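Local coordinates for putative uncharacterized protein (Dictyostelium purpureum, PDB 4R12) that probably serves as the substrate-recruiting subunit of gamma-secretase, the protease complex that cleaves membrane proteins such as Notch receptors within the membrane, at residues Y22-F34 with F176-R188. Numbering follows the deposited sequence.
Sequences YPCTKIMTSDGQF and FMQGAINSETCLR
M28 and Q33, on the two strands of a β-hairpin in the nicastrin small lobe, grip the loop leading into helix 183-189. Bends at chi2 (58°) and chi3 (60°) fold the M28 chain against this loop: CG meets N182 C at 3.5 Å, SD lies by A180 CA, and CE reaches G179 C at 3.4 Å. C186 SG, disulfide-bonded to C192, flanks M28 CB. From the second strand, Q33 OE1 accepts from I181 N (2.7 Å), the donor standing well above the amide plane. With an alanine here in place of Q33, I181 N would probably lose this acceptor and the A180-I181 part of the loop be held less firmly to the second strand. Farther along, K26 N donates a weak, long hydrogen bond to M177 SD (3.7 Å), and M177 CE meets T25 CG2. At the hairpin turn, closed by T29 N to G32 O, T29 O accepts from S183 N (2.8 Å) at the start of the helix; S183 OG turns to T573 on strand 572-575, which also pairs with the M28 backbone. N182 is the N-cap: its OD1 takes T185 N almost head-on and T185 OG1 from above the amide plane. One water joins hairpin and helix, donating to S30 O and accepting from E184 N, both at 2.9 Å.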
loop_
_atom_site.group_PDB
_atom_site.type_symbol
_atom_site.label_atom_id
_atom_site.label_comp_id
_atom_site.label_asym_id
_atom_site.label_seq_id
_atom_site.Cartn_x
_atom_site.Cartn_y
_atom_site.Cartn_z
ATOM N N TYR A 22 -11.761 -13.147 3.854
ATOM C CA TYR A 22 -10.530 -12.539 3.377
ATOM C C TYR A 22 -9.407 -13.575 3.384
ATOM O O TYR A 22 -8.833 -13.875 4.426
ATOM C CB TYR A 22 -10.162 -11.335 4.243
ATOM C CG TYR A 22 -11.334 -10.418 4.551
ATOM C CD1 TYR A 22 -11.836 -9.553 3.592
ATOM C CD2 TYR A 22 -11.933 -10.417 5.809
ATOM C CE1 TYR A 22 -12.924 -8.716 3.868
ATOM C CE2 TYR A 22 -13.013 -9.583 6.093
ATOM C CZ TYR A 22 -13.501 -8.735 5.118
ATOM O OH TYR A 22 -14.565 -7.889 5.396
ATOM N N PRO A 23 -9.100 -14.124 2.209
ATOM C CA PRO A 23 -8.167 -15.255 2.121
ATOM C C PRO A 23 -6.700 -14.849 2.219
ATOM O O PRO A 23 -6.305 -13.739 1.834
ATOM C CB PRO A 23 -8.465 -15.839 0.740
ATOM C CG PRO A 23 -8.908 -14.646 -0.070
ATOM C CD PRO A 23 -9.643 -13.734 0.893
ATOM N N CYS A 24 -5.904 -15.766 2.753
ATOM C CA CYS A 24 -4.469 -15.764 2.570
ATOM C C CYS A 24 -4.166 -16.336 1.184
ATOM O O CYS A 24 -4.655 -17.409 0.845
ATOM C CB CYS A 24 -3.800 -16.600 3.666
ATOM S SG CYS A 24 -2.045 -16.888 3.414
ATOM N N THR A 25 -3.388 -15.625 0.373
ATOM C CA THR A 25 -3.140 -16.071 -1.001
ATOM C C THR A 25 -1.679 -16.454 -1.165
ATOM O O THR A 25 -0.880 -16.199 -0.266
ATOM C CB THR A 25 -3.504 -14.980 -2.014
ATOM O OG1 THR A 25 -2.673 -13.843 -1.789
ATOM C CG2 THR A 25 -4.988 -14.570 -1.868
ATOM N N LYS A 26 -1.336 -17.060 -2.298
ATOM C CA LYS A 26 0.034 -17.536 -2.529
ATOM C C LYS A 26 0.844 -16.570 -3.393
ATOM O O LYS A 26 0.395 -16.128 -4.463
ATOM C CB LYS A 26 0.028 -18.928 -3.191
ATOM C CG LYS A 26 1.274 -19.787 -2.859
ATOM C CD LYS A 26 1.019 -20.606 -1.587
ATOM C CE LYS A 26 2.284 -21.225 -1.001
ATOM N NZ LYS A 26 1.931 -22.049 0.204
ATOM N N ILE A 27 2.045 -16.242 -2.920
ATOM C CA ILE A 27 2.957 -15.396 -3.668
ATOM C C ILE A 27 4.249 -16.165 -3.929
ATOM O O ILE A 27 4.830 -16.733 -3.010
ATOM C CB ILE A 27 3.284 -14.090 -2.911
ATOM C CG1 ILE A 27 2.006 -13.333 -2.535
ATOM C CG2 ILE A 27 4.231 -13.219 -3.728
ATOM C CD1 ILE A 27 1.344 -12.655 -3.680
ATOM N N MET A 28 4.690 -16.195 -5.179
ATOM C CA MET A 28 5.944 -16.867 -5.504
ATOM C C MET A 28 7.093 -15.861 -5.601
ATOM O O MET A 28 6.886 -14.687 -5.924
ATOM C CB MET A 28 5.814 -17.666 -6.802
ATOM C CG MET A 28 5.437 -19.130 -6.586
ATOM S SD MET A 28 3.892 -19.381 -5.689
ATOM C CE MET A 28 2.776 -18.551 -6.822
ATOM N N THR A 29 8.295 -16.329 -5.280
ATOM C CA THR A 29 9.508 -15.537 -5.442
ATOM C C THR A 29 10.499 -16.301 -6.311
ATOM O O THR A 29 10.182 -17.385 -6.797
ATOM C CB THR A 29 10.164 -15.221 -4.102
ATOM O OG1 THR A 29 10.560 -16.451 -3.478
ATOM C CG2 THR A 29 9.178 -14.469 -3.205
ATOM N N SER A 30 11.691 -15.746 -6.502
ATOM C CA SER A 30 12.759 -16.454 -7.222
ATOM C C SER A 30 13.055 -17.823 -6.632
ATOM O O SER A 30 13.164 -18.809 -7.359
ATOM C CB SER A 30 14.052 -15.639 -7.223
ATOM O OG SER A 30 13.974 -14.558 -8.128
ATOM N N ASP A 31 13.180 -17.876 -5.310
ATOM C CA ASP A 31 13.656 -19.080 -4.626
ATOM C C ASP A 31 12.582 -19.932 -3.954
ATOM O O ASP A 31 12.902 -20.961 -3.368
ATOM C CB ASP A 31 14.681 -18.692 -3.558
ATOM C CG ASP A 31 15.795 -17.827 -4.099
ATOM O OD1 ASP A 31 16.300 -18.123 -5.206
ATOM O OD2 ASP A 31 16.168 -16.852 -3.408
ATOM N N GLY A 32 11.320 -19.509 -3.995
ATOM C CA GLY A 32 10.303 -20.216 -3.243
ATOM C C GLY A 32 8.924 -19.576 -3.279
ATOM O O GLY A 32 8.513 -18.992 -4.277
ATOM N N GLN A 33 8.213 -19.688 -2.171
ATOM C CA GLN A 33 6.821 -19.287 -2.137
ATOM C C GLN A 33 6.454 -18.996 -0.703
ATOM O O GLN A 33 7.100 -19.508 0.233
ATOM C CB GLN A 33 5.927 -20.395 -2.717
ATOM C CG GLN A 33 5.953 -21.684 -1.895
ATOM C CD GLN A 33 5.263 -22.859 -2.573
ATOM O OE1 GLN A 33 4.620 -22.710 -3.614
ATOM N NE2 GLN A 33 5.404 -24.042 -1.984
ATOM N N PHE A 34 5.436 -18.159 -0.519
ATOM C CA PHE A 34 4.877 -17.937 0.803
ATOM C C PHE A 34 3.388 -17.668 0.689
ATOM O O PHE A 34 2.852 -17.534 -0.414
ATOM C CB PHE A 34 5.608 -16.792 1.541
ATOM C CG PHE A 34 5.512 -15.436 0.867
ATOM C CD1 PHE A 34 6.477 -15.026 -0.048
ATOM C CD2 PHE A 34 4.498 -14.544 1.202
ATOM C CE1 PHE A 34 6.411 -13.751 -0.641
ATOM C CE2 PHE A 34 4.419 -13.273 0.606
ATOM C CZ PHE A 34 5.384 -12.885 -0.317
ATOM N N PHE A 176 -8.077 -22.237 -4.003
ATOM C CA PHE A 176 -7.063 -22.956 -4.752
ATOM C C PHE A 176 -6.190 -22.023 -5.574
ATOM O O PHE A 176 -6.682 -21.330 -6.461
ATOM C CB PHE A 176 -7.673 -23.997 -5.689
ATOM C CG PHE A 176 -6.636 -24.731 -6.495
ATOM C CD1 PHE A 176 -5.796 -25.649 -5.880
ATOM C CD2 PHE A 176 -6.470 -24.475 -7.847
ATOM C CE1 PHE A 176 -4.819 -26.312 -6.604
ATOM C CE2 PHE A 176 -5.493 -25.142 -8.585
ATOM C CZ PHE A 176 -4.669 -26.058 -7.961
ATOM N N MET A 177 -4.893 -22.034 -5.275
ATOM C CA MET A 177 -3.916 -21.192 -5.953
ATOM C C MET A 177 -3.231 -21.968 -7.065
ATOM O O MET A 177 -2.552 -22.960 -6.813
ATOM C CB MET A 177 -2.882 -20.660 -4.949
ATOM C CG MET A 177 -3.500 -19.833 -3.817
ATOM S SD MET A 177 -4.102 -18.227 -4.386
ATOM C CE MET A 177 -5.664 -18.127 -3.507
ATOM N N GLN A 178 -3.419 -21.524 -8.301
ATOM C CA GLN A 178 -2.857 -22.241 -9.441
ATOM C C GLN A 178 -1.338 -22.184 -9.461
ATOM O O GLN A 178 -0.689 -23.142 -9.843
ATOM C CB GLN A 178 -3.392 -21.685 -10.752
ATOM C CG GLN A 178 -4.851 -21.943 -10.985
ATOM C CD GLN A 178 -5.234 -21.655 -12.414
ATOM O OE1 GLN A 178 -5.107 -22.517 -13.287
ATOM N NE2 GLN A 178 -5.682 -20.433 -12.668
ATOM N N GLY A 179 -0.779 -21.053 -9.048
ATOM C CA GLY A 179 0.660 -20.876 -9.052
ATOM C C GLY A 179 1.333 -21.470 -7.828
ATOM O O GLY A 179 0.808 -21.402 -6.715
ATOM N N ALA A 180 2.511 -22.040 -8.031
ATOM C CA ALA A 180 3.174 -22.776 -6.971
ATOM C C ALA A 180 4.665 -22.887 -7.231
ATOM O O ALA A 180 5.134 -22.592 -8.333
ATOM C CB ALA A 180 2.558 -24.164 -6.833
ATOM N N ILE A 181 5.389 -23.241 -6.193
ATOM C CA ILE A 181 6.791 -23.575 -6.263
ATOM C C ILE A 181 7.735 -22.407 -6.303
ATOM O O ILE A 181 8.397 -22.142 -5.365
ATOM C CB ILE A 181 7.062 -24.547 -7.405
ATOM C CG1 ILE A 181 6.244 -25.796 -7.157
ATOM C CG2 ILE A 181 8.522 -24.879 -7.488
ATOM C CD1 ILE A 181 6.139 -26.682 -8.349
ATOM N N ASN A 182 7.799 -21.746 -7.423
ATOM C CA ASN A 182 8.569 -20.504 -7.525
ATOM C C ASN A 182 8.128 -19.700 -8.747
ATOM O O ASN A 182 7.312 -20.172 -9.553
ATOM C CB ASN A 182 10.086 -20.791 -7.563
ATOM C CG ASN A 182 10.490 -21.710 -8.712
ATOM O OD1 ASN A 182 9.990 -21.592 -9.825
ATOM N ND2 ASN A 182 11.411 -22.631 -8.437
ATOM N N SER A 183 8.660 -18.490 -8.889
ATOM C CA SER A 183 8.190 -17.592 -9.940
ATOM C C SER A 183 8.515 -18.098 -11.341
ATOM O O SER A 183 7.695 -17.980 -12.243
ATOM C CB SER A 183 8.774 -16.195 -9.749
ATOM O OG SER A 183 8.247 -15.602 -8.578
ATOM N N GLU A 184 9.711 -18.655 -11.527
ATOM C CA GLU A 184 10.079 -19.192 -12.833
ATOM C C GLU A 184 9.032 -20.201 -13.297
ATOM O O GLU A 184 8.557 -20.146 -14.426
ATOM C CB GLU A 184 11.471 -19.836 -12.781
ATOM C CG GLU A 184 11.779 -20.752 -13.946
ATOM C CD GLU A 184 11.625 -22.221 -13.585
ATOM O OE1 GLU A 184 12.452 -22.749 -12.796
ATOM O OE2 GLU A 184 10.672 -22.848 -14.091
ATOM N N THR A 185 8.646 -21.085 -12.386
ATOM C CA THR A 185 7.695 -22.146 -12.677
ATOM C C THR A 185 6.278 -21.651 -12.960
ATOM O O THR A 185 5.679 -22.042 -13.960
ATOM C CB THR A 185 7.641 -23.148 -11.513
ATOM O OG1 THR A 185 8.956 -23.661 -11.264
ATOM C CG2 THR A 185 6.693 -24.300 -11.836
ATOM N N CYS A 186 5.728 -20.804 -12.086
ATOM C CA CYS A 186 4.358 -20.374 -12.284
ATOM C C CYS A 186 4.261 -19.422 -13.477
ATOM O O CYS A 186 3.263 -19.439 -14.192
ATOM C CB CYS A 186 3.774 -19.740 -11.006
ATOM S SG CYS A 186 4.461 -18.149 -10.526
ATOM N N LEU A 187 5.288 -18.611 -13.717
ATOM C CA LEU A 187 5.246 -17.737 -14.894
ATOM C C LEU A 187 5.239 -18.541 -16.197
ATOM O O LEU A 187 4.457 -18.250 -17.097
ATOM C CB LEU A 187 6.412 -16.751 -14.904
ATOM C CG LEU A 187 6.336 -15.510 -14.001
ATOM C CD1 LEU A 187 7.586 -14.675 -14.199
ATOM C CD2 LEU A 187 5.081 -14.655 -14.258
ATOM N N ARG A 188 6.102 -19.548 -16.288
ATOM C CA ARG A 188 6.171 -20.411 -17.470
ATOM C C ARG A 188 4.812 -21.033 -17.798
ATOM O O ARG A 188 4.431 -21.143 -18.969
ATOM C CB ARG A 188 7.226 -21.516 -17.262
ATOM C CG ARG A 188 7.384 -22.460 -18.450
ATOM C CD ARG A 188 8.482 -23.492 -18.231
ATOM N NE ARG A 188 8.247 -24.332 -17.059
ATOM C CZ ARG A 188 9.084 -24.415 -16.029
ATOM N NH1 ARG A 188 10.208 -23.711 -16.036
ATOM N NH2 ARG A 188 8.806 -25.198 -14.993
HETATM O O HOH W 1 12.157 -18.500 -10.017
#